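Hydrogenase maturation protease (Wolinella succinogenes, PDB 3PU6) is probably an endopeptidase of the hydrogenase maturation protease family, whose members cut a hydrogenase precursor and so help activate it. Local coordinates at residues 6-14 against 21-29; 73-84 against 101-112. All coordinates share one frame; numbering follows the deposited sequence.

Contact 1. Residues 6-14 against 21-29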
loop_
_atom_site.group_PDB
_atom_site.type_symbol
_atom_site.label_atom_id
_atom_site.label_comp_id
_atom_site.label_asym_id
_atom_site.label_seq_id
_atom_site.Cartn_x
_atom_site.Cartn_y
_atom_site.Cartn_z
ATOM N N VAL A 6 -6.561 2.448 7.709
ATOM C CA VAL A 6 -6.812 1.754 6.439
ATOM C C VAL A 6 -5.537 1.480 5.655
ATOM O O VAL A 6 -4.652 2.327 5.576
ATOM C CB VAL A 6 -7.747 2.567 5.498
ATOM C CG1 VAL A 6 -7.796 1.933 4.116
ATOM C CG2 VAL A 6 -9.132 2.680 6.075
ATOM N N LEU A 7 -5.460 0.295 5.069
ATOM C CA LEU A 7 -4.388 -0.048 4.146
ATOM C C LEU A 7 -4.972 -0.322 2.765
ATOM O O LEU A 7 -5.661 -1.327 2.578
ATOM C CB LEU A 7 -3.626 -1.284 4.641
ATOM C CG LEU A 7 -2.596 -1.880 3.673
ATOM C CD1 LEU A 7 -1.653 -0.792 3.133
ATOM C CD2 LEU A 7 -1.814 -3.026 4.335
ATOM N N LEU A 8 -4.695 0.571 1.812
ATOM C CA LEU A 8 -5.148 0.408 0.426
ATOM C C LEU A 8 -4.101 -0.284 -0.441
ATOM O O LEU A 8 -3.080 0.301 -0.763
ATOM C CB LEU A 8 -5.542 1.757 -0.204
ATOM C CG LEU A 8 -5.972 1.766 -1.692
ATOM C CD1 LEU A 8 -7.173 0.874 -1.972
ATOM C CD2 LEU A 8 -6.240 3.181 -2.222
ATOM N N CYS A 9 -4.363 -1.524 -0.835
ATOM C CA CYS A 9 -3.389 -2.274 -1.614
ATOM C C CYS A 9 -3.653 -2.160 -3.101
ATOM O O CYS A 9 -4.746 -2.478 -3.572
ATOM C CB CYS A 9 -3.368 -3.739 -1.223
ATOM S SG CYS A 9 -3.253 -3.953 0.511
ATOM N N VAL A 10 -2.619 -1.707 -3.818
ATOM C CA VAL A 10 -2.642 -1.483 -5.258
ATOM C C VAL A 10 -1.729 -2.511 -5.946
ATOM O O VAL A 10 -0.740 -2.955 -5.363
ATOM C CB VAL A 10 -2.177 -0.038 -5.585
ATOM C CG1 VAL A 10 -2.132 0.210 -7.091
ATOM C CG2 VAL A 10 -3.072 0.974 -4.903
ATOM N N GLY A 11 -2.081 -2.903 -7.175
ATOM C CA GLY A 11 -1.294 -3.854 -7.943
ATOM C C GLY A 11 -2.127 -4.897 -8.653
ATOM O O GLY A 11 -3.331 -5.002 -8.437
ATOM N N ASN A 12 -1.461 -5.692 -9.477
ATOM C CA ASN A 12 -2.096 -6.644 -10.379
ATOM C C ASN A 12 -1.498 -8.023 -10.169
ATOM O O ASN A 12 -0.338 -8.270 -10.496
ATOM C CB ASN A 12 -1.861 -6.197 -11.821
ATOM C CG ASN A 12 -2.640 -7.015 -12.844
ATOM O OD1 ASN A 12 -2.924 -8.197 -12.650
ATOM N ND2 ASN A 12 -2.951 -6.384 -13.961
ATOM N N GLU A 13 -2.299 -8.923 -9.629
ATOM C CA GLU A 13 -1.820 -10.239 -9.246
ATOM C C GLU A 13 -1.485 -11.119 -10.428
ATOM O O GLU A 13 -0.855 -12.159 -10.264
ATOM C CB GLU A 13 -2.872 -10.938 -8.390
ATOM C CG GLU A 13 -2.923 -10.467 -6.948
ATOM C CD GLU A 13 -3.972 -11.216 -6.132
ATOM O OE1 GLU A 13 -5.087 -11.486 -6.660
ATOM O OE2 GLU A 13 -3.676 -11.528 -4.957
ATOM N N LEU A 14 -1.921 -10.710 -11.620
ATOM C CA LEU A 14 -1.649 -11.467 -12.833
ATOM C C LEU A 14 -0.353 -11.026 -13.516
ATOM O O LEU A 14 0.060 -11.616 -14.496
ATOM C CB LEU A 14 -2.833 -11.357 -13.772
ATOM C CG LEU A 14 -4.170 -11.818 -13.174
ATOM C CD1 LEU A 14 -5.283 -11.688 -14.204
ATOM C CD2 LEU A 14 -4.076 -13.248 -12.654
ATOM N N ALA A 21 1.990 -5.873 -3.143
ATOM C CA ALA A 21 1.171 -5.114 -2.205
ATOM C C ALA A 21 -0.173 -5.804 -1.910
ATOM O O ALA A 21 -0.784 -5.554 -0.881
ATOM C CB ALA A 21 0.960 -3.704 -2.687
ATOM N N ILE A 22 -0.630 -6.668 -2.809
ATOM C CA ILE A 22 -1.812 -7.461 -2.543
ATOM C C ILE A 22 -1.422 -8.494 -1.510
ATOM O O ILE A 22 -2.164 -8.769 -0.561
ATOM C CB ILE A 22 -2.364 -8.191 -3.802
ATOM C CG1 ILE A 22 -2.603 -7.223 -4.961
ATOM C CG2 ILE A 22 -3.635 -8.910 -3.462
ATOM C CD1 ILE A 22 -3.345 -6.018 -4.566
ATOM N N ALA A 23 -0.245 -9.075 -1.686
ATOM C CA ALA A 23 0.249 -10.038 -0.716
ATOM C C ALA A 23 0.320 -9.401 0.692
ATOM O O ALA A 23 -0.201 -9.941 1.672
ATOM C CB ALA A 23 1.580 -10.568 -1.155
ATOM N N LEU A 24 0.942 -8.232 0.780
ATOM C CA LEU A 24 1.045 -7.529 2.045
ATOM C C LEU A 24 -0.321 -7.329 2.676
ATOM O O LEU A 24 -0.467 -7.422 3.880
ATOM C CB LEU A 24 1.720 -6.176 1.842
ATOM C CG LEU A 24 1.747 -5.261 3.061
ATOM C CD1 LEU A 24 2.681 -5.811 4.129
ATOM C CD2 LEU A 24 2.156 -3.875 2.645
ATOM N N GLY A 25 -1.313 -7.048 1.845
ATOM C CA GLY A 25 -2.652 -6.755 2.307
ATOM C C GLY A 25 -3.212 -7.938 3.045
ATOM O O GLY A 25 -3.834 -7.795 4.083
ATOM N N ARG A 26 -2.967 -9.120 2.510
ATOM C CA ARG A 26 -3.441 -10.334 3.133
ATOM C C ARG A 26 -2.769 -10.579 4.468
ATOM O O ARG A 26 -3.359 -11.195 5.349
ATOM C CB ARG A 26 -3.196 -11.521 2.216
ATOM C CG ARG A 26 -4.027 -11.476 0.973
ATOM C CD ARG A 26 -3.869 -12.727 0.135
ATOM N NE ARG A 26 -4.840 -12.728 -0.960
ATOM C CZ ARG A 26 -4.558 -12.414 -2.224
ATOM N NH1 ARG A 26 -3.317 -12.090 -2.570
ATOM N NH2 ARG A 26 -5.517 -12.437 -3.143
ATOM N N LEU A 27 -1.529 -10.118 4.615
ATOM C CA LEU A 27 -0.796 -10.325 5.862
ATOM C C LEU A 27 -1.379 -9.466 6.971
ATOM O O LEU A 27 -1.598 -9.941 8.082
ATOM C CB LEU A 27 0.698 -10.047 5.694
ATOM C CG LEU A 27 1.430 -10.938 4.689
ATOM C CD1 LEU A 27 2.895 -10.503 4.531
ATOM C CD2 LEU A 27 1.323 -12.392 5.094
ATOM N N VAL A 28 -1.639 -8.202 6.651
ATOM C CA VAL A 28 -2.183 -7.256 7.617
ATOM C C VAL A 28 -3.570 -7.728 8.030
ATOM O O VAL A 28 -3.979 -7.607 9.183
ATOM C CB VAL A 28 -2.237 -5.813 7.030
ATOM C CG1 VAL A 28 -3.059 -4.877 7.912
ATOM C CG2 VAL A 28 -0.838 -5.269 6.839
ATOM N N GLU A 29 -4.278 -8.280 7.058
ATOM C CA GLU A 29 -5.625 -8.772 7.245
ATOM C C GLU A 29 -5.636 -9.868 8.305
ATOM O O GLU A 29 -6.500 -9.872 9.184
ATOM C CB GLU A 29 -6.126 -9.335 5.926
ATOM C CG GLU A 29 -7.490 -8.849 5.548
ATOM C CD GLU A 29 -8.046 -9.609 4.388
ATOM O OE1 GLU A 29 -7.319 -10.474 3.838
ATOM O OE2 GLU A 29 -9.213 -9.344 4.035
#
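The first half of a beta-alpha-beta crossover is built here: strand 5-10 runs through the loop that begins at Gly11 into helix 20-31, which packs on the sheet and leads on to strand 35-41. The strand and helix segments run nearly antiparallel, at 149°, with their axes 7.0 Å apart at the closest. Such close packing depends on small residues. Cys9 SG sits over the backbone of the helix, 3.4 Å from Gly25 CA, a place where any side chain on Gly25 would collide with the sulfur. One turn earlier, Ala21 turns its methyl to the carbonyl of Val10, its CB 3.3 Å from Val10 O. Near the start of the strand Leu7, with CG anti to the backbone N (chi1 172°), reaches toward the helix and lays CD2 against Val28 CG2 at 3.5 Å. Behind this layer, helix 128-147 covers Leu24 and Val28 through Leu138.

Beyond the strand the contact changes character. Gly11 takes backbone angles that would jam a side chain against the preceding carbonyl, and Glu13, two residues on, crosses Ile22 at about a right angle, its CG 3.8 Å from Ile22 CG1. Ile22 CD1 meanwhile lies against the carbonyls that end the strand and open the loop, 4.0 Å from Gly11 O. Glu13 ends in a salt bridge with Arg26, whose extended chain carries the guanidinium back along the helix; a glutamine in place of Glu13 would probably leave that guanidinium without its countercharge and tie the loop less firmly to the helix. Carboxylate and guanidinium are nearly coplanar, 13° apart, and a single oxygen takes both bonds: Glu13 OE2 receives Arg26 NH1 and, on its syn lone pair, Arg26 NH2 at 2.7 Å.

Contact 2. Residues 73-84 against 101-112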
loop_
_atom_site.group_PDB
_atom_site.type_symbol
_atom_site.label_atom_id
_atom_site.label_comp_id
_atom_site.label_asym_id
_atom_site.label_seq_id
_atom_site.Cartn_x
_atom_site.Cartn_y
_atom_site.Cartn_z
ATOM N N ILE A 73 12.298 -0.314 0.212
ATOM C CA ILE A 73 10.956 0.081 0.597
ATOM C C ILE A 73 10.881 1.568 0.896
ATOM O O ILE A 73 11.554 2.054 1.780
ATOM C CB ILE A 73 10.504 -0.717 1.836
ATOM C CG1 ILE A 73 9.991 -2.094 1.413
ATOM C CG2 ILE A 73 9.443 0.040 2.625
ATOM C CD1 ILE A 73 9.960 -3.094 2.507
ATOM N N GLU A 74 10.070 2.298 0.148
ATOM C CA GLU A 74 9.849 3.697 0.449
ATOM C C GLU A 74 8.690 3.851 1.427
ATOM O O GLU A 74 7.623 3.284 1.218
ATOM C CB GLU A 74 9.567 4.480 -0.826
ATOM C CG GLU A 74 9.601 5.988 -0.621
ATOM C CD GLU A 74 10.893 6.458 0.058
ATOM O OE1 GLU A 74 11.963 6.237 -0.539
ATOM O OE2 GLU A 74 10.852 7.031 1.182
ATOM N N PHE A 75 8.890 4.620 2.489
ATOM C CA PHE A 75 7.852 4.778 3.496
ATOM C C PHE A 75 7.697 6.231 3.950
ATOM O O PHE A 75 8.483 6.708 4.740
ATOM C CB PHE A 75 8.169 3.852 4.670
ATOM C CG PHE A 75 6.975 3.491 5.502
ATOM C CD1 PHE A 75 5.712 3.441 4.940
ATOM C CD2 PHE A 75 7.121 3.182 6.845
ATOM C CE1 PHE A 75 4.614 3.103 5.711
ATOM C CE2 PHE A 75 6.029 2.847 7.620
ATOM C CZ PHE A 75 4.776 2.813 7.061
ATOM N N LEU A 76 6.683 6.936 3.457
ATOM C CA LEU A 76 6.608 8.383 3.659
ATOM C C LEU A 76 5.251 8.916 4.103
ATOM O O LEU A 76 4.219 8.433 3.671
ATOM C CB LEU A 76 6.980 9.094 2.367
ATOM C CG LEU A 76 8.308 8.772 1.691
ATOM C CD1 LEU A 76 8.087 8.781 0.229
ATOM C CD2 LEU A 76 9.348 9.792 2.053
ATOM N N ASP A 77 5.264 9.950 4.935
ATOM C CA ASP A 77 4.041 10.587 5.392
ATOM C C ASP A 77 3.717 11.779 4.520
ATOM O O ASP A 77 4.313 12.844 4.689
ATOM C CB ASP A 77 4.209 11.066 6.832
ATOM C CG ASP A 77 3.078 11.984 7.289
ATOM O OD1 ASP A 77 1.985 11.973 6.665
ATOM O OD2 ASP A 77 3.295 12.710 8.288
ATOM N N LEU A 78 2.761 11.609 3.603
ATOM C CA LEU A 78 2.433 12.657 2.619
ATOM C C LEU A 78 1.579 13.786 3.189
ATOM O O LEU A 78 1.242 14.731 2.493
ATOM C CB LEU A 78 1.837 12.061 1.344
ATOM C CG LEU A 78 2.811 11.047 0.735
ATOM C CD1 LEU A 78 2.293 10.504 -0.565
ATOM C CD2 LEU A 78 4.201 11.641 0.542
ATOM N N SER A 79 1.262 13.675 4.473
ATOM C CA SER A 79 0.745 14.780 5.263
ATOM C C SER A 79 1.784 15.897 5.351
ATOM O O SER A 79 1.453 17.084 5.357
ATOM C CB SER A 79 0.387 14.285 6.672
ATOM O OG SER A 79 0.746 15.228 7.667
ATOM N N ASP A 80 3.050 15.517 5.429
ATOM C CA ASP A 80 4.115 16.498 5.388
ATOM C C ASP A 80 4.161 17.149 4.007
ATOM O O ASP A 80 4.394 16.477 3.010
ATOM C CB ASP A 80 5.455 15.840 5.690
ATOM C CG ASP A 80 6.563 16.848 5.825
ATOM O OD1 ASP A 80 6.436 17.702 6.719
ATOM O OD2 ASP A 80 7.547 16.804 5.049
ATOM N N GLU A 81 3.950 18.458 3.953
ATOM C CA GLU A 81 3.843 19.161 2.672
ATOM C C GLU A 81 5.124 19.150 1.843
ATOM O O GLU A 81 5.108 18.874 0.647
ATOM C CB GLU A 81 3.403 20.606 2.891
ATOM C CG GLU A 81 2.544 21.147 1.763
ATOM C CD GLU A 81 1.230 20.389 1.627
ATOM O OE1 GLU A 81 0.650 19.992 2.674
ATOM O OE2 GLU A 81 0.781 20.196 0.473
ATOM N N ARG A 82 6.229 19.485 2.487
ATOM C CA ARG A 82 7.527 19.423 1.860
ATOM C C ARG A 82 7.715 18.058 1.199
ATOM O O ARG A 82 8.108 17.961 0.033
ATOM C CB ARG A 82 8.582 19.648 2.928
ATOM C CG ARG A 82 9.881 20.134 2.400
ATOM C CD ARG A 82 10.693 20.786 3.499
ATOM N NE ARG A 82 12.094 20.885 3.094
ATOM C CZ ARG A 82 13.087 20.186 3.638
ATOM N NH1 ARG A 82 12.851 19.353 4.642
ATOM N NH2 ARG A 82 14.328 20.337 3.185
ATOM N N THR A 83 7.407 17.010 1.957
ATOM C CA THR A 83 7.500 15.631 1.493
ATOM C C THR A 83 6.573 15.360 0.309
ATOM O O THR A 83 6.985 14.793 -0.699
ATOM C CB THR A 83 7.179 14.654 2.635
ATOM O OG1 THR A 83 8.031 14.933 3.746
ATOM C CG2 THR A 83 7.388 13.226 2.207
ATOM N N TYR A 84 5.320 15.764 0.425
ATOM C CA TYR A 84 4.407 15.608 -0.692
ATOM C C TYR A 84 5.009 16.255 -1.940
ATOM O O TYR A 84 5.047 15.650 -3.025
ATOM C CB TYR A 84 3.059 16.246 -0.376
ATOM C CG TYR A 84 2.091 16.147 -1.521
ATOM C CD1 TYR A 84 1.574 14.917 -1.903
ATOM C CD2 TYR A 84 1.698 17.279 -2.229
ATOM C CE1 TYR A 84 0.689 14.812 -2.961
ATOM C CE2 TYR A 84 0.813 17.190 -3.292
ATOM C CZ TYR A 84 0.307 15.950 -3.659
ATOM O OH TYR A 84 -0.584 15.835 -4.713
ATOM N N ARG A 101 -5.131 12.276 0.168
ATOM C CA ARG A 101 -4.742 13.358 1.051
ATOM C C ARG A 101 -5.933 14.248 1.329
ATOM O O ARG A 101 -5.983 14.928 2.354
ATOM C CB ARG A 101 -3.635 14.200 0.432
ATOM C CG ARG A 101 -2.357 13.468 0.170
ATOM C CD ARG A 101 -1.386 14.360 -0.617
ATOM N NE ARG A 101 -0.532 15.195 0.224
ATOM C CZ ARG A 101 -0.755 16.477 0.494
ATOM N NH1 ARG A 101 -1.815 17.094 -0.002
ATOM N NH2 ARG A 101 0.089 17.147 1.269
ATOM N N GLY A 102 -6.880 14.255 0.398
ATOM C CA GLY A 102 -8.071 15.068 0.529
ATOM C C GLY A 102 -9.099 14.416 1.423
ATOM O O GLY A 102 -9.847 15.095 2.109
ATOM N N ILE A 103 -9.145 13.091 1.406
ATOM C CA ILE A 103 -9.962 12.366 2.359
ATOM C C ILE A 103 -9.323 12.421 3.747
ATOM O O ILE A 103 -10.013 12.553 4.758
ATOM C CB ILE A 103 -10.061 10.870 2.012
ATOM C CG1 ILE A 103 -10.659 10.619 0.648
ATOM C CG2 ILE A 103 -10.905 10.112 3.056
ATOM C CD1 ILE A 103 -10.952 9.153 0.499
ATOM N N CYS A 104 -7.996 12.306 3.777
ATOM C CA CYS A 104 -7.255 12.026 5.004
ATOM C C CYS A 104 -5.929 12.764 5.080
ATOM O O CYS A 104 -5.160 12.755 4.127
ATOM C CB CYS A 104 -6.955 10.541 5.052
ATOM S SG CYS A 104 -6.316 10.024 6.594
ATOM N N SER A 105 -5.646 13.378 6.224
ATOM C CA SER A 105 -4.372 14.079 6.428
ATOM C C SER A 105 -3.184 13.112 6.574
ATOM O O SER A 105 -2.149 13.275 5.907
ATOM C CB SER A 105 -4.459 14.978 7.658
ATOM O OG SER A 105 -4.725 14.210 8.819
ATOM N N LYS A 106 -3.335 12.119 7.450
ATOM C CA LYS A 106 -2.366 11.038 7.539
ATOM C C LYS A 106 -2.433 10.069 6.364
ATOM O O LYS A 106 -2.798 8.909 6.545
ATOM C CB LYS A 106 -2.553 10.234 8.809
ATOM C CG LYS A 106 -1.699 10.683 9.959
ATOM C CD LYS A 106 -0.269 10.968 9.527
ATOM C CE LYS A 106 0.545 11.434 10.724
ATOM N NZ LYS A 106 1.812 12.079 10.302
ATOM N N THR A 107 -2.066 10.537 5.171
ATOM C CA THR A 107 -1.846 9.641 4.051
ATOM C C THR A 107 -0.381 9.254 3.937
ATOM O O THR A 107 0.476 10.074 3.617
ATOM C CB THR A 107 -2.273 10.242 2.704
ATOM O OG1 THR A 107 -3.659 10.597 2.755
ATOM C CG2 THR A 107 -2.046 9.220 1.585
ATOM N N ILE A 108 -0.111 7.983 4.166
ATOM C CA ILE A 108 1.233 7.474 4.104
ATOM C C ILE A 108 1.422 6.593 2.885
ATOM O O ILE A 108 0.623 5.698 2.648
ATOM C CB ILE A 108 1.552 6.684 5.392
ATOM C CG1 ILE A 108 1.627 7.650 6.582
ATOM C CG2 ILE A 108 2.836 5.886 5.232
ATOM C CD1 ILE A 108 1.129 7.068 7.855
ATOM N N PHE A 109 2.481 6.846 2.111
ATOM C CA PHE A 109 2.856 5.964 0.999
ATOM C C PHE A 109 3.850 4.888 1.426
ATOM O O PHE A 109 4.779 5.164 2.163
ATOM C CB PHE A 109 3.401 6.744 -0.220
ATOM C CG PHE A 109 3.756 5.855 -1.397
ATOM C CD1 PHE A 109 2.770 5.323 -2.214
ATOM C CD2 PHE A 109 5.074 5.505 -1.651
ATOM C CE1 PHE A 109 3.103 4.463 -3.272
ATOM C CE2 PHE A 109 5.408 4.654 -2.707
ATOM C CZ PHE A 109 4.428 4.132 -3.511
ATOM N N LEU A 110 3.636 3.663 0.960
ATOM C CA LEU A 110 4.568 2.561 1.169
ATOM C C LEU A 110 4.923 1.860 -0.142
ATOM O O LEU A 110 4.153 1.033 -0.624
ATOM C CB LEU A 110 3.964 1.539 2.124
ATOM C CG LEU A 110 4.871 0.444 2.712
ATOM C CD1 LEU A 110 4.161 -0.260 3.841
ATOM C CD2 LEU A 110 5.330 -0.567 1.678
ATOM N N GLY A 111 6.085 2.185 -0.708
ATOM C CA GLY A 111 6.523 1.607 -1.966
ATOM C C GLY A 111 7.430 0.412 -1.768
ATOM O O GLY A 111 8.368 0.468 -0.985
ATOM N N ILE A 112 7.142 -0.675 -2.472
ATOM C CA ILE A 112 7.919 -1.898 -2.375
ATOM C C ILE A 112 8.521 -2.103 -3.733
ATOM O O ILE A 112 7.816 -2.321 -4.708
ATOM C CB ILE A 112 7.042 -3.102 -1.995
ATOM C CG1 ILE A 112 6.280 -2.810 -0.704
ATOM C CG2 ILE A 112 7.860 -4.384 -1.849
ATOM C CD1 ILE A 112 5.061 -3.710 -0.495
#
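Leu78 O is gripped by two nitrogens of one side chain, Arg101 NE and Arg101 NH2, each at 2.9 Å. NH2 arrives nearly in line with the carbonyl, whereas NE comes from above its plane. A bend at chi3 (89°) swings the guanidinium over Tyr84, where it lies flat on one ring face in a cation-pi stack, Arg101 CZ 3.7 Å from the ring centroid; Glu81 OE1 adds a salt bridge at the guanidinium edge, with a weak hydrogen bond from Arg101 NH2. The turn after strand 73-77 and the helix that follows are thus pinned to the end of helix 94-103. Leu78 N also bonds to Thr107 O, and Lys106 NZ forms a salt bridge with Asp77 OD2, 2.6 Å away and from above the carboxylate plane.

Along the strands, hydrogen-bonded pairs Glu74-Gly111 and Leu76-Phe109 separate non-hydrogen-bonded ones. On the face bearing Phe75, the ring crosses Ile108 and Leu110 obliquely, with Phe75 CD1 3.8 Å from Leu110 CB; beyond the strand end, Leu78 lies alongside Phe109, Leu78 CD1 3.9 Å from Phe109 CB. The result is a two-stranded antiparallel ladder that adds strand 73-77 as the outermost strand of an otherwise parallel alpha/beta sheet.

Both contacts reach the same mixed sheet, yet they show how chemistry follows position. Contact 1 is largely buried near the middle of the chain, and joins an inner strand to a helix covering the sheet; small and apolar side chains do most of the work, with charge confined to its rim. Contact 2 is only partly buried and lies farther out: backbone hydrogen bonds hold an edge strand to its neighbour, while charged groups secure the turn beyond. Strand 58-66 lies between strands 5-10 and 106-114. The two contacts, centres about 17 Å apart, also touch directly, where Leu24 CD2 packs 4.3 Å from Ile112 CD1.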